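Local coordinates for protein N-terminal domain of PorA (28-171) (Porphyromonas gingivalis ATCC 33277, PDB 6KJK) that forms the N-terminal domain of a type IX secretion system cargo protein that impacts PorXY-SigP signaling, at residues N49-I54 and V77-V82; K53-E58 and T110-P115; L67-C72 and E88-S93; L94-P99 and I129-K134. All coordinates share one frame; numbering follows the deposited sequence. Where two conformers were deposited one is given.

Interaction 1 (N49-I54 and V77-V82); sequences NVIGKI and VSVSPV
Ser-80 carries its OG between its own backbone N and carbonyl carbon (chi1 80°), a setting that brings the hydroxyl up to the peptide N of Gly-52, while Val-79 swings CG1 away from its N (chi1 -178°) and against Ile-51. The setting is an irregular antiparallel sheet edge: the loop 77-82 runs back along strand 48-58 just before the chain enters the edge strand 83-85, and a single beta bridge pairs Lys-53 with Val-79. On the main chain, Ser-80 N gives a nearly straight bond to Gly-52 O at 2.8 Å. Two residues further along, Ile-54 N reaches Ser-78 O, also at 2.8 Å. Where a regular ladder would offer a carbonyl to Gly-52 N, the Ser-80 side chain takes over, OG accepting at 2.9 Å. The same hydroxyl donates a hydrogen bond to Pro-81 O, 2.7 Å from OG, so it both accepts and donates, and its rotation is fixed. It sits on the buried side, beside Phe-69 of the facing sheet. The other side of the edge is aliphatic. CG2 of Ile-51 meets CG1 of Val-79 at 3.5 Å, tighter than usual for two methyls, and the Ile-51 CG1 branch lies 3.8 Å from Val-82 CG2. The CG and CD of Lys-53 run alongside the Val-79 methyls, and Val-82 CG1 rests on CB of Asn-49. At the far end a water closes the pairing: it donates to Ile-54 O at 2.8 Å and is hydrogen-bonded to Ser-78 OG.

Interaction 2 (K53-E58 and T110-P115); sequences KITKQE and TFSCFP
Lys-53 and Ser-112 form an antiparallel hydrogen-bonded pair, the firm part of the seam between strands 48-58 and 105-115 in the five-stranded mixed sheet. Backbone bonds come first. Lys-53 N reaches Ser-112 O at 2.9 Å, and Ser-112 N returns a bond to Lys-53 O. Thr-55 N then bonds Thr-110 O at 2.9 Å, and Thr-110 N makes a longer bond to Lys-56 O. Thr-55 and Lys-56 both lie opposite Thr-110, two residues against one, consistent with a beta bulge in strand 48-58; the local axes of 53-58 and 110-115 run at 142°.

Next come the polar side chains. With chi1 near +60° (62°), Thr-55 turns OG1 across the seam, where a water 2.8 Å from OG1 links it to Ser-112 OG, 2.7 Å from the same water. Ser-112 OG is also hydrogen-bonded to Thr-126, and Thr-110 OG1 to Asn-128, both on the next strand. The bent Lys-56 chain lies over Thr-110.

Carbon contacts split by face. On the side of Lys-53 and Ser-112, the extended lysine crosses the Phe-114 side chain at about a right angle, its CG 3.9 Å from CD1 of the ring. Thr-55 CG2 touches that ring in its plane, at the CE1 edge, 3.9 Å away. Toward the core, Ile-54 CD1 sits 4.1 Å from Phe-111 CB.

Lys-53 NZ is 5.2 Å from the Phe-114 centroid, at most a weak cation-pi attraction, which suggests that the lysine methylenes packed on the ring, and the water-bridged hydroxyls, matter more here than charge.

Interaction 3 (L67-C72 and E88-S93); sequences LCFGQC and EGEPLS
Cys-68 and Ser-93 face each other as an antiparallel hydrogen-bonded pair, on strands 64-69 and 90-99 whose local axes run at 176°, with Cys-68 N 2.9 Å from Ser-93 O and Ser-93 N bonded back to Cys-68 O. Their side chains share the outer face, where Ser-93 OG lies 3.2 Å from Cys-68 CB. On the inner face of this antiparallel sheet, Leu-92 CD1 reaches Leu-67 CD1 at 3.9 Å and touches Phe-69 CB; both leucines pack on Phe-111 of the facing mixed sheet. The ring of Phe-69, its CG anti to the backbone N (chi1 -177°), extends along the partner strand: Pro-91 O comes up to its edge, close to the ring plane, 3.5 Å from CD1, and Glu-90 CG lies 3.6 Å from CE1. Beyond Phe-69 the strands part, and a water takes the place of the next rung, accepting from Gly-70 N at 2.9 Å and donating to Pro-91 O at 2.7 Å, with a weak bond to Glu-90 OE2. Just there the first strand turns, and Cys-68 SG is joined to Cys-72 SG at 2.1 Å. The disulfide closes a covalent ring over the turn, so the crosslink should restrain its shape while the water meets polar backbone atoms where the ladder opens.

Interaction 4 (L94-P99 and I129-K134); sequences LRYTFP and INFKYK
Leu-94 starts the contact with CD2, which lies 4.0 Å from Ile-129 CD1 and also meets the edge of the Phe-131 ring at CE2. Its carbonyl comes to the ring edge, near the plane, with Leu-94 O 3.6 Å from CZ. Two residues on, Tyr-96 and Phe-131 overlap as they extend from their own strands toward each other's. Tyr-96 CB stands over one face of the phenylalanine, 3.8 Å from the ring centroid, a CH-pi contact, while Ile-129 CG2 lies over the opposite face, so Phe-131 is held between two aliphatic groups. Further along, Tyr-96 CD2 touches Phe-131 CB at 3.7 Å; the two rings are tilted obliquely. The Tyr-96 hydroxyl goes beyond this pair to His-105 and the backbone N of Ile-60. No hydrogen bond joins the segments, because they belong to the two facing sheets of a beta sandwich: strand 90-99 in the six-stranded antiparallel sheet and strand 125-133 in the mixed one. Their local axes pass 9.5 Å apart at -34°, and alternate side chains fill the gap. Phe-98 comes next; with chi1 at 52°, CG sits close to both backbone branches, which turns the ring toward strand 125-133 and lays its CD2 over a face of Tyr-96. Its edge then meets the face of Tyr-133 in a T-shaped pair, centroids 4.7 Å apart and planes at 79°. The closest atoms are Phe-98 CZ and Tyr-133 CD1, at 3.4 Å. Lys-134 CG lies over the other face of Tyr-133, whose hydroxyl is hydrogen-bonded to Glu-32 and to Ser-101 O beyond Pro-99.

Overall arrangement
All four contacts lie in one all-beta sandwich. Interactions 1 and 2 share strand 48-58 of the mixed sheet, their centres about 8 Å apart, with 77-82 on one side of the strand and 105-115 on the other. Interaction 3 lies in the facing antiparallel sheet, about 9 Å from interaction 1 between centres; Phe-69 meets Ser-80, and Leu-67 and Leu-92 meet Phe-111, across the core. Interaction 4 joins the sheets at the other end, about 20 Å from interaction 1 and 18 Å from interaction 3. Ile-54 on Leu-94 links both halves. Along the chain, interactions 1 and 3 alternate, as do 2 and 4, so strands distant in sequence are interleaved into a single core.

Interaction 1 (N49-I54 and V77-V82)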
loop_
_atom_site.group_PDB
_atom_site.type_symbol
_atom_site.label_atom_id
_atom_site.label_comp_id
_atom_site.label_asym_id
_atom_site.label_seq_id
_atom_site.Cartn_x
_atom_site.Cartn_y
_atom_site.Cartn_z
ATOM N N ASN A 49 -9.287 5.899 15.075
ATOM C CA ASN A 49 -9.705 4.761 14.275
ATOM C C ASN A 49 -9.696 5.150 12.811
ATOM O O ASN A 49 -10.273 6.174 12.426
ATOM C CB ASN A 49 -11.112 4.314 14.677
ATOM C CG ASN A 49 -11.132 3.580 16.006
ATOM O OD1 ASN A 49 -10.094 3.322 16.596
ATOM N ND2 ASN A 49 -12.316 3.196 16.448
ATOM N N VAL A 50 -9.036 4.341 11.997
ATOM C CA VAL A 50 -8.907 4.613 10.575
ATOM C C VAL A 50 -9.267 3.373 9.766
ATOM O O VAL A 50 -9.323 2.250 10.274
ATOM C CB VAL A 50 -7.502 5.112 10.212
ATOM C CG1 VAL A 50 -7.146 6.358 11.009
ATOM C CG2 VAL A 50 -6.461 4.055 10.490
ATOM N N ILE A 51 -9.487 3.590 8.467
ATOM C CA ILE A 51 -9.585 2.505 7.500
ATOM C C ILE A 51 -8.577 2.790 6.397
ATOM O O ILE A 51 -8.418 3.957 5.994
ATOM C CB ILE A 51 -11.003 2.415 6.906
ATOM C CG1 ILE A 51 -12.019 2.052 7.974
ATOM C CG2 ILE A 51 -11.078 1.420 5.772
ATOM C CD1 ILE A 51 -13.445 2.308 7.526
ATOM N N GLY A 52 -7.900 1.758 5.932
ATOM C CA GLY A 52 -6.955 1.878 4.814
ATOM C C GLY A 52 -7.615 1.377 3.540
ATOM O O GLY A 52 -8.300 0.360 3.557
ATOM N N LYS A 53 -7.437 2.134 2.461
ATOM C CA LYS A 53 -8.062 1.796 1.184
ATOM C C LYS A 53 -7.065 1.918 0.054
ATOM O O LYS A 53 -6.330 2.911 -0.039
ATOM C CB LYS A 53 -9.255 2.699 0.864
ATOM C CG LYS A 53 -10.341 2.694 1.915
ATOM C CD LYS A 53 -11.613 3.299 1.373
ATOM C CE LYS A 53 -12.647 3.456 2.492
ATOM N NZ LYS A 53 -13.960 3.932 1.956
ATOM N N ILE A 54 -7.091 0.930 -0.831
ATOM C CA ILE A 54 -6.503 1.104 -2.149
ATOM C C ILE A 54 -7.513 1.884 -2.981
ATOM O O ILE A 54 -8.607 1.393 -3.257
ATOM C CB ILE A 54 -6.156 -0.246 -2.777
ATOM C CG1 ILE A 54 -5.106 -0.984 -1.943
ATOM C CG2 ILE A 54 -5.754 -0.069 -4.256
ATOM C CD1 ILE A 54 -3.748 -0.299 -1.890
ATOM N N VAL A 77 -8.958 -7.325 -2.593
ATOM C CA VAL A 77 -9.842 -6.606 -1.685
ATOM C C VAL A 77 -9.194 -5.266 -1.346
ATOM O O VAL A 77 -8.065 -5.214 -0.841
ATOM C CB VAL A 77 -10.147 -7.444 -0.440
ATOM C CG1 VAL A 77 -10.866 -6.629 0.599
ATOM C CG2 VAL A 77 -10.988 -8.663 -0.850
ATOM N N SER A 78 -9.905 -4.179 -1.565
ATOM C CA SER A 78 -9.284 -2.864 -1.521
ATOM C C SER A 78 -9.451 -2.127 -0.204
ATOM O O SER A 78 -8.872 -1.054 -0.058
ATOM C CB SER A 78 -9.791 -1.994 -2.662
ATOM O OG SER A 78 -11.167 -1.782 -2.518
ATOM N N VAL A 79 -10.229 -2.634 0.750
ATOM C CA VAL A 79 -10.530 -1.913 1.984
ATOM C C VAL A 79 -10.151 -2.786 3.174
ATOM O O VAL A 79 -10.522 -3.968 3.234
ATOM C CB VAL A 79 -12.011 -1.488 2.040
ATOM C CG1 VAL A 79 -12.305 -0.689 3.291
ATOM C CG2 VAL A 79 -12.362 -0.653 0.802
ATOM N N SER A 80 -9.401 -2.209 4.105
ATOM C CA SER A 80 -9.019 -2.877 5.330
ATOM C C SER A 80 -10.152 -2.824 6.348
ATOM O O SER A 80 -11.108 -2.063 6.214
ATOM C CB SER A 80 -7.791 -2.170 5.928
ATOM O OG SER A 80 -8.153 -0.996 6.638
ATOM N N PRO A 81 -10.011 -3.564 7.451
ATOM C CA PRO A 81 -10.890 -3.332 8.609
ATOM C C PRO A 81 -10.555 -2.001 9.260
ATOM O O PRO A 81 -9.539 -1.368 8.974
ATOM C CB PRO A 81 -10.548 -4.472 9.573
ATOM C CG PRO A 81 -9.655 -5.408 8.831
ATOM C CD PRO A 81 -8.998 -4.586 7.719
ATOM N N VAL A 82 -11.407 -1.593 10.199
ATOM C CA VAL A 82 -11.092 -0.450 11.044
ATOM C C VAL A 82 -9.918 -0.826 11.930
ATOM O O VAL A 82 -9.907 -1.895 12.553
ATOM C CB VAL A 82 -12.309 -0.053 11.900
ATOM C CG1 VAL A 82 -11.973 1.120 12.782
ATOM C CG2 VAL A 82 -13.509 0.293 10.985
HETATM O O HOH W 1 -11.212 1.063 -2.225
#

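Interaction 2 (K53-E58 and T110-P115)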
loop_
_atom_site.group_PDB
_atom_site.type_symbol
_atom_site.label_atom_id
_atom_site.label_comp_id
_atom_site.label_asym_id
_atom_site.label_seq_id
_atom_site.Cartn_x
_atom_site.Cartn_y
_atom_site.Cartn_z
ATOM N N LYS A 53 -7.437 2.134 2.461
ATOM C CA LYS A 53 -8.062 1.796 1.184
ATOM C C LYS A 53 -7.065 1.918 0.054
ATOM O O LYS A 53 -6.330 2.911 -0.039
ATOM C CB LYS A 53 -9.255 2.699 0.864
ATOM C CG LYS A 53 -10.341 2.694 1.915
ATOM C CD LYS A 53 -11.613 3.299 1.373
ATOM C CE LYS A 53 -12.647 3.456 2.492
ATOM N NZ LYS A 53 -13.960 3.932 1.956
ATOM N N ILE A 54 -7.091 0.930 -0.831
ATOM C CA ILE A 54 -6.503 1.104 -2.149
ATOM C C ILE A 54 -7.513 1.884 -2.981
ATOM O O ILE A 54 -8.607 1.393 -3.257
ATOM C CB ILE A 54 -6.156 -0.246 -2.777
ATOM C CG1 ILE A 54 -5.106 -0.984 -1.943
ATOM C CG2 ILE A 54 -5.754 -0.069 -4.256
ATOM C CD1 ILE A 54 -3.748 -0.299 -1.890
ATOM N N THR A 55 -7.162 3.107 -3.353
ATOM C CA THR A 55 -8.095 4.006 -4.024
ATOM C C THR A 55 -7.885 4.050 -5.532
ATOM O O THR A 55 -8.756 4.572 -6.248
ATOM C CB THR A 55 -7.978 5.435 -3.462
ATOM O OG1 THR A 55 -6.659 5.908 -3.708
ATOM C CG2 THR A 55 -8.249 5.497 -1.963
ATOM N N LYS A 56 -6.754 3.549 -6.029
ATOM C CA LYS A 56 -6.477 3.440 -7.462
ATOM C C LYS A 56 -5.631 2.198 -7.647
ATOM O O LYS A 56 -4.739 1.935 -6.825
ATOM C CB LYS A 56 -5.622 4.629 -7.924
ATOM C CG LYS A 56 -6.206 6.029 -7.635
ATOM C CD LYS A 56 -5.209 7.111 -8.083
ATOM C CE LYS A 56 -4.889 8.173 -7.013
ATOM N NZ LYS A 56 -5.188 9.578 -7.450
ATOM N N GLN A 57 -5.889 1.443 -8.721
ATOM C CA GLN A 57 -5.138 0.224 -8.983
ATOM C C GLN A 57 -4.930 0.057 -10.485
ATOM O O GLN A 57 -5.882 0.086 -11.280
ATOM C CB GLN A 57 -5.870 -1.004 -8.440
ATOM C CG GLN A 57 -7.376 -1.044 -8.803
ATOM C CD GLN A 57 -8.004 -2.369 -8.472
ATOM O OE1 GLN A 57 -7.706 -3.378 -9.106
ATOM N NE2 GLN A 57 -8.858 -2.383 -7.458
ATOM N N GLU A 58 -3.700 -0.132 -10.889
ATOM C CA GLU A 58 -3.332 -0.335 -12.293
ATOM C C GLU A 58 -2.407 -1.533 -12.343
ATOM O O GLU A 58 -1.342 -1.519 -11.695
ATOM C CB GLU A 58 -2.607 0.905 -12.813
ATOM C CG GLU A 58 -3.338 2.213 -12.452
ATOM C CD GLU A 58 -2.900 3.441 -13.245
ATOM O OE1 GLU A 58 -3.696 3.930 -14.077
ATOM O OE2 GLU A 58 -1.777 3.938 -13.016
ATOM N N THR A 110 -2.589 3.522 -5.341
ATOM C CA THR A 110 -2.623 4.575 -4.331
ATOM C C THR A 110 -3.273 3.989 -3.099
ATOM O O THR A 110 -4.294 3.306 -3.206
ATOM C CB THR A 110 -3.382 5.808 -4.831
ATOM O OG1 THR A 110 -2.716 6.318 -5.997
ATOM C CG2 THR A 110 -3.446 6.899 -3.764
ATOM N N PHE A 111 -2.676 4.233 -1.942
ATOM C CA PHE A 111 -3.231 3.836 -0.657
ATOM C C PHE A 111 -3.515 5.110 0.118
ATOM O O PHE A 111 -2.623 5.977 0.244
ATOM C CB PHE A 111 -2.237 2.970 0.111
ATOM C CG PHE A 111 -2.667 2.698 1.525
ATOM C CD1 PHE A 111 -3.524 1.640 1.828
ATOM C CD2 PHE A 111 -2.247 3.528 2.553
ATOM C CE1 PHE A 111 -3.912 1.398 3.155
ATOM C CE2 PHE A 111 -2.641 3.308 3.874
ATOM C CZ PHE A 111 -3.457 2.239 4.160
ATOM N N SER A 112 -4.700 5.202 0.707
ATOM C CA SER A 112 -4.978 6.279 1.647
ATOM C C SER A 112 -5.589 5.745 2.921
ATOM O O SER A 112 -6.353 4.780 2.925
ATOM C CB SER A 112 -5.954 7.320 1.072
ATOM O OG SER A 112 -5.389 7.964 -0.059
ATOM N N CYS A 113 -5.292 6.455 3.986
ATOM C CA CYS A 113 -5.892 6.252 5.295
ATOM C C CYS A 113 -7.053 7.237 5.435
ATOM O O CYS A 113 -6.873 8.431 5.185
ATOM C CB CYS A 113 -4.814 6.574 6.345
ATOM S SG CYS A 113 -5.070 6.036 8.012
ATOM N N PHE A 114 -8.217 6.747 5.829
ATOM C CA PHE A 114 -9.358 7.614 6.042
ATOM C C PHE A 114 -9.812 7.490 7.487
ATOM O O PHE A 114 -9.665 6.419 8.101
ATOM C CB PHE A 114 -10.533 7.143 5.193
ATOM C CG PHE A 114 -10.343 7.352 3.727
ATOM C CD1 PHE A 114 -9.658 6.415 2.941
ATOM C CD2 PHE A 114 -10.886 8.470 3.110
ATOM C CE1 PHE A 114 -9.513 6.617 1.577
ATOM C CE2 PHE A 114 -10.738 8.660 1.743
ATOM C CZ PHE A 114 -10.046 7.723 0.989
ATOM N N PRO A 115 -10.398 8.544 8.052
ATOM C CA PRO A 115 -11.119 8.374 9.311
ATOM C C PRO A 115 -12.181 7.314 9.118
ATOM O O PRO A 115 -12.685 7.093 8.012
ATOM C CB PRO A 115 -11.763 9.746 9.544
ATOM C CG PRO A 115 -11.037 10.689 8.643
ATOM C CD PRO A 115 -10.644 9.870 7.459
HETATM O O HOH W 2 -6.561 8.397 -2.476
#

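Interaction 3 (L67-C72 and E88-S93)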
loop_
_atom_site.group_PDB
_atom_site.type_symbol
_atom_site.label_atom_id
_atom_site.label_comp_id
_atom_site.label_asym_id
_atom_site.label_seq_id
_atom_site.Cartn_x
_atom_site.Cartn_y
_atom_site.Cartn_z
ATOM N N LEU A 67 -3.551 -6.529 0.174
ATOM C CA LEU A 67 -3.342 -5.499 1.185
ATOM C C LEU A 67 -3.299 -6.113 2.576
ATOM O O LEU A 67 -4.179 -6.899 2.943
ATOM C CB LEU A 67 -4.533 -4.544 1.102
ATOM C CG LEU A 67 -4.578 -3.418 2.125
ATOM C CD1 LEU A 67 -3.388 -2.467 1.935
ATOM C CD2 LEU A 67 -5.874 -2.648 2.004
ATOM N N CYS A 68 -2.315 -5.720 3.383
ATOM C CA CYS A 68 -2.323 -6.052 4.801
ATOM C C CYS A 68 -2.295 -4.759 5.593
ATOM O O CYS A 68 -1.332 -3.997 5.508
ATOM C CB CYS A 68 -1.099 -6.874 5.179
ATOM S SG CYS A 68 -1.004 -8.527 4.428
ATOM N N PHE A 69 -3.330 -4.520 6.380
ATOM C CA PHE A 69 -3.355 -3.375 7.287
ATOM C C PHE A 69 -4.364 -3.734 8.365
ATOM O O PHE A 69 -5.566 -3.779 8.077
ATOM C CB PHE A 69 -3.775 -2.130 6.523
ATOM C CG PHE A 69 -3.763 -0.914 7.361
ATOM C CD1 PHE A 69 -2.578 -0.451 7.916
ATOM C CD2 PHE A 69 -4.924 -0.199 7.602
ATOM C CE1 PHE A 69 -2.570 0.665 8.750
ATOM C CE2 PHE A 69 -4.918 0.933 8.409
ATOM C CZ PHE A 69 -3.742 1.372 8.956
ATOM N N GLY A 70 -3.896 -4.050 9.560
ATOM C CA GLY A 70 -4.771 -4.591 10.609
ATOM C C GLY A 70 -5.066 -6.061 10.390
ATOM O O GLY A 70 -4.911 -6.861 11.321
ATOM N N GLN A 71 -5.398 -6.439 9.164
ATOM C CA GLN A 71 -5.593 -7.819 8.748
ATOM C C GLN A 71 -5.089 -7.930 7.312
ATOM O O GLN A 71 -5.128 -6.954 6.551
ATOM C CB GLN A 71 -7.092 -8.140 8.796
ATOM C CG GLN A 71 -7.531 -9.538 8.403
ATOM C CD GLN A 71 -9.042 -9.591 8.414
ATOM O OE1 GLN A 71 -9.673 -9.092 9.345
ATOM N NE2 GLN A 71 -9.633 -10.127 7.351
ATOM N N CYS A 72 -4.631 -9.102 6.919
ATOM C CA CYS A 72 -4.314 -9.358 5.517
ATOM C C CYS A 72 -5.595 -9.739 4.802
ATOM O O CYS A 72 -6.230 -10.747 5.147
ATOM C CB CYS A 72 -3.268 -10.461 5.409
ATOM S SG CYS A 72 -1.633 -9.858 5.914
ATOM N N GLU A 88 3.143 4.240 17.999
ATOM C CA GLU A 88 4.063 3.185 17.604
ATOM C C GLU A 88 3.805 2.720 16.178
ATOM O O GLU A 88 4.731 2.268 15.503
ATOM C CB GLU A 88 3.942 2.014 18.558
ATOM C CG GLU A 88 4.482 2.360 19.924
ATOM C CD GLU A 88 4.270 1.259 20.924
ATOM O OE1 GLU A 88 5.230 0.506 21.202
ATOM O OE2 GLU A 88 3.137 1.146 21.432
ATOM N N GLY A 89 2.570 2.823 15.718
ATOM C CA GLY A 89 2.275 2.620 14.318
ATOM C C GLY A 89 1.692 1.246 14.035
ATOM O O GLY A 89 1.774 0.303 14.838
ATOM N N GLU A 90 1.107 1.129 12.855
ATOM C CA GLU A 90 0.531 -0.102 12.395
ATOM C C GLU A 90 1.218 -0.518 11.095
ATOM O O GLU A 90 1.244 0.271 10.132
ATOM C CB GLU A 90 -0.944 0.062 12.152
ATOM C CG GLU A 90 -1.626 -1.220 11.698
ATOM C CD GLU A 90 -1.737 -2.276 12.809
ATOM O OE1 GLU A 90 -0.971 -2.218 13.796
ATOM O OE2 GLU A 90 -2.601 -3.171 12.655
ATOM N N PRO A 91 1.743 -1.725 11.007
ATOM C CA PRO A 91 2.348 -2.158 9.735
ATOM C C PRO A 91 1.354 -2.122 8.588
ATOM O O PRO A 91 0.165 -2.415 8.738
ATOM C CB PRO A 91 2.789 -3.602 10.025
ATOM C CG PRO A 91 2.992 -3.624 11.514
ATOM C CD PRO A 91 1.956 -2.709 12.088
ATOM N N LEU A 92 1.871 -1.790 7.420
ATOM C CA LEU A 92 1.130 -1.700 6.182
ATOM C C LEU A 92 1.941 -2.415 5.121
ATOM O O LEU A 92 3.134 -2.138 4.956
ATOM C CB LEU A 92 1.015 -0.220 5.777
ATOM C CG LEU A 92 0.485 0.060 4.384
ATOM C CD1 LEU A 92 -0.947 -0.483 4.192
ATOM C CD2 LEU A 92 0.559 1.562 4.123
ATOM N N SER A 93 1.319 -3.323 4.388
ATOM C CA SER A 93 2.015 -3.915 3.259
ATOM C C SER A 93 1.073 -4.078 2.079
ATOM O O SER A 93 -0.146 -4.228 2.234
ATOM C CB SER A 93 2.690 -5.236 3.580
ATOM O OG SER A 93 1.752 -6.228 3.880
HETATM O O HOH W 3 -1.053 -4.492 9.873
#

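Interaction 4 (L94-P99 and I129-K134)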
loop_
_atom_site.group_PDB
_atom_site.type_symbol
_atom_site.label_atom_id
_atom_site.label_comp_id
_atom_site.label_asym_id
_atom_site.label_seq_id
_atom_site.Cartn_x
_atom_site.Cartn_y
_atom_site.Cartn_z
ATOM N N LEU A 94 1.656 -4.067 0.889
ATOM C CA LEU A 94 0.909 -4.321 -0.334
ATOM C C LEU A 94 1.755 -5.223 -1.210
ATOM O O LEU A 94 2.883 -4.855 -1.559
ATOM C CB LEU A 94 0.612 -2.998 -1.058
ATOM C CG LEU A 94 -0.191 -3.101 -2.352
ATOM C CD1 LEU A 94 -1.577 -3.632 -2.072
ATOM C CD2 LEU A 94 -0.262 -1.736 -3.048
ATOM N N ARG A 95 1.236 -6.387 -1.542
ATOM C CA ARG A 95 1.938 -7.335 -2.377
ATOM C C ARG A 95 1.271 -7.346 -3.744
ATOM O O ARG A 95 0.035 -7.409 -3.847
ATOM C CB ARG A 95 1.817 -8.717 -1.754
ATOM C CG ARG A 95 2.736 -8.957 -0.574
ATOM C CD ARG A 95 2.387 -10.316 0.030
ATOM N NE ARG A 95 3.376 -10.862 0.962
ATOM C CZ ARG A 95 3.337 -10.685 2.278
ATOM N NH1 ARG A 95 2.379 -9.941 2.825
ATOM N NH2 ARG A 95 4.269 -11.231 3.053
ATOM N N TYR A 96 2.073 -7.327 -4.793
ATOM C CA TYR A 96 1.591 -7.322 -6.166
ATOM C C TYR A 96 2.197 -8.543 -6.826
ATOM O O TYR A 96 3.425 -8.706 -6.819
ATOM C CB TYR A 96 2.061 -6.038 -6.838
ATOM C CG TYR A 96 1.729 -5.912 -8.316
ATOM C CD1 TYR A 96 0.503 -6.321 -8.846
ATOM C CD2 TYR A 96 2.660 -5.383 -9.166
ATOM C CE1 TYR A 96 0.243 -6.199 -10.193
ATOM C CE2 TYR A 96 2.408 -5.250 -10.534
ATOM C CZ TYR A 96 1.176 -5.656 -11.035
ATOM O OH TYR A 96 0.852 -5.542 -12.388
ATOM N N THR A 97 1.354 -9.412 -7.388
ATOM C CA THR A 97 1.811 -10.664 -7.969
ATOM C C THR A 97 1.308 -10.737 -9.401
ATOM O O THR A 97 0.218 -10.254 -9.709
ATOM C CB THR A 97 1.287 -11.842 -7.183
ATOM O OG1 THR A 97 -0.123 -11.738 -7.070
ATOM C CG2 THR A 97 1.853 -11.835 -5.795
ATOM N N PHE A 98 2.111 -11.308 -10.287
ATOM C CA PHE A 98 1.795 -11.252 -11.711
ATOM C C PHE A 98 2.713 -12.218 -12.441
ATOM O O PHE A 98 3.692 -12.697 -11.870
ATOM C CB PHE A 98 1.962 -9.827 -12.276
ATOM C CG PHE A 98 3.307 -9.214 -11.952
ATOM C CD1 PHE A 98 4.396 -9.386 -12.803
ATOM C CD2 PHE A 98 3.485 -8.493 -10.790
ATOM C CE1 PHE A 98 5.635 -8.859 -12.479
ATOM C CE2 PHE A 98 4.714 -7.955 -10.454
ATOM C CZ PHE A 98 5.794 -8.137 -11.291
ATOM N N PRO A 99 2.398 -12.536 -13.699
ATOM C CA PRO A 99 3.201 -13.531 -14.424
ATOM C C PRO A 99 4.611 -13.043 -14.724
ATOM O O PRO A 99 4.838 -11.872 -15.030
ATOM C CB PRO A 99 2.405 -13.748 -15.719
ATOM C CG PRO A 99 1.011 -13.350 -15.383
ATOM C CD PRO A 99 1.173 -12.184 -14.431
ATOM N N ILE A 129 2.231 4.125 -4.878
ATOM C CA ILE A 129 3.193 3.040 -4.926
ATOM C C ILE A 129 3.303 2.600 -6.379
ATOM O O ILE A 129 2.293 2.217 -6.995
ATOM C CB ILE A 129 2.723 1.872 -4.055
ATOM C CG1 ILE A 129 2.565 2.345 -2.625
ATOM C CG2 ILE A 129 3.692 0.686 -4.141
ATOM C CD1 ILE A 129 1.757 1.426 -1.803
ATOM N N ASN A 130 4.512 2.626 -6.929
ATOM C CA ASN A 130 4.764 2.134 -8.283
ATOM C C ASN A 130 5.649 0.907 -8.201
ATOM O O ASN A 130 6.757 0.974 -7.646
ATOM C CB ASN A 130 5.472 3.185 -9.138
ATOM C CG ASN A 130 4.610 4.377 -9.436
ATOM O OD1 ASN A 130 3.392 4.257 -9.615
ATOM N ND2 ASN A 130 5.231 5.550 -9.490
ATOM N N PHE A 131 5.162 -0.210 -8.685
ATOM C CA PHE A 131 5.946 -1.425 -8.802
ATOM C C PHE A 131 6.526 -1.434 -10.203
ATOM O O PHE A 131 5.827 -1.743 -11.168
ATOM C CB PHE A 131 5.043 -2.634 -8.597
ATOM C CG PHE A 131 4.485 -2.751 -7.183
ATOM C CD1 PHE A 131 5.292 -3.228 -6.151
ATOM C CD2 PHE A 131 3.190 -2.382 -6.866
ATOM C CE1 PHE A 131 4.812 -3.360 -4.850
ATOM C CE2 PHE A 131 2.708 -2.530 -5.572
ATOM C CZ PHE A 131 3.518 -3.022 -4.561
ATOM N N LYS A 132 7.795 -1.077 -10.323
ATOM C CA LYS A 132 8.475 -0.997 -11.619
ATOM C C LYS A 132 9.212 -2.312 -11.840
ATOM O O LYS A 132 10.334 -2.510 -11.350
ATOM C CB LYS A 132 9.401 0.209 -11.670
ATOM C CG LYS A 132 8.661 1.514 -11.596
ATOM C CD LYS A 132 9.589 2.692 -11.777
ATOM C CE LYS A 132 8.820 3.991 -11.718
ATOM N NZ LYS A 132 9.733 5.167 -11.752
ATOM N N TYR A 133 8.569 -3.217 -12.565
ATOM C CA TYR A 133 9.103 -4.540 -12.853
ATOM C C TYR A 133 9.997 -4.478 -14.089
ATOM O O TYR A 133 9.559 -4.032 -15.158
ATOM C CB TYR A 133 7.944 -5.483 -13.133
ATOM C CG TYR A 133 8.301 -6.879 -13.558
ATOM C CD1 TYR A 133 8.913 -7.761 -12.679
ATOM C CD2 TYR A 133 7.990 -7.332 -14.852
ATOM C CE1 TYR A 133 9.204 -9.064 -13.057
ATOM C CE2 TYR A 133 8.277 -8.623 -15.241
ATOM C CZ TYR A 133 8.883 -9.485 -14.355
ATOM O OH TYR A 133 9.146 -10.770 -14.769
ATOM N N LYS A 134 11.243 -4.931 -13.942
ATOM C CA LYS A 134 12.199 -5.029 -15.059
ATOM C C LYS A 134 12.259 -3.735 -15.865
ATOM O O LYS A 134 12.146 -3.728 -17.096
ATOM C CB LYS A 134 11.915 -6.245 -15.944
ATOM C CG LYS A 134 12.082 -7.564 -15.235
ATOM C CD LYS A 134 11.913 -8.766 -16.159
ATOM C CE LYS A 134 12.166 -10.068 -15.410
ATOM N NZ LYS A 134 11.881 -11.303 -16.179
#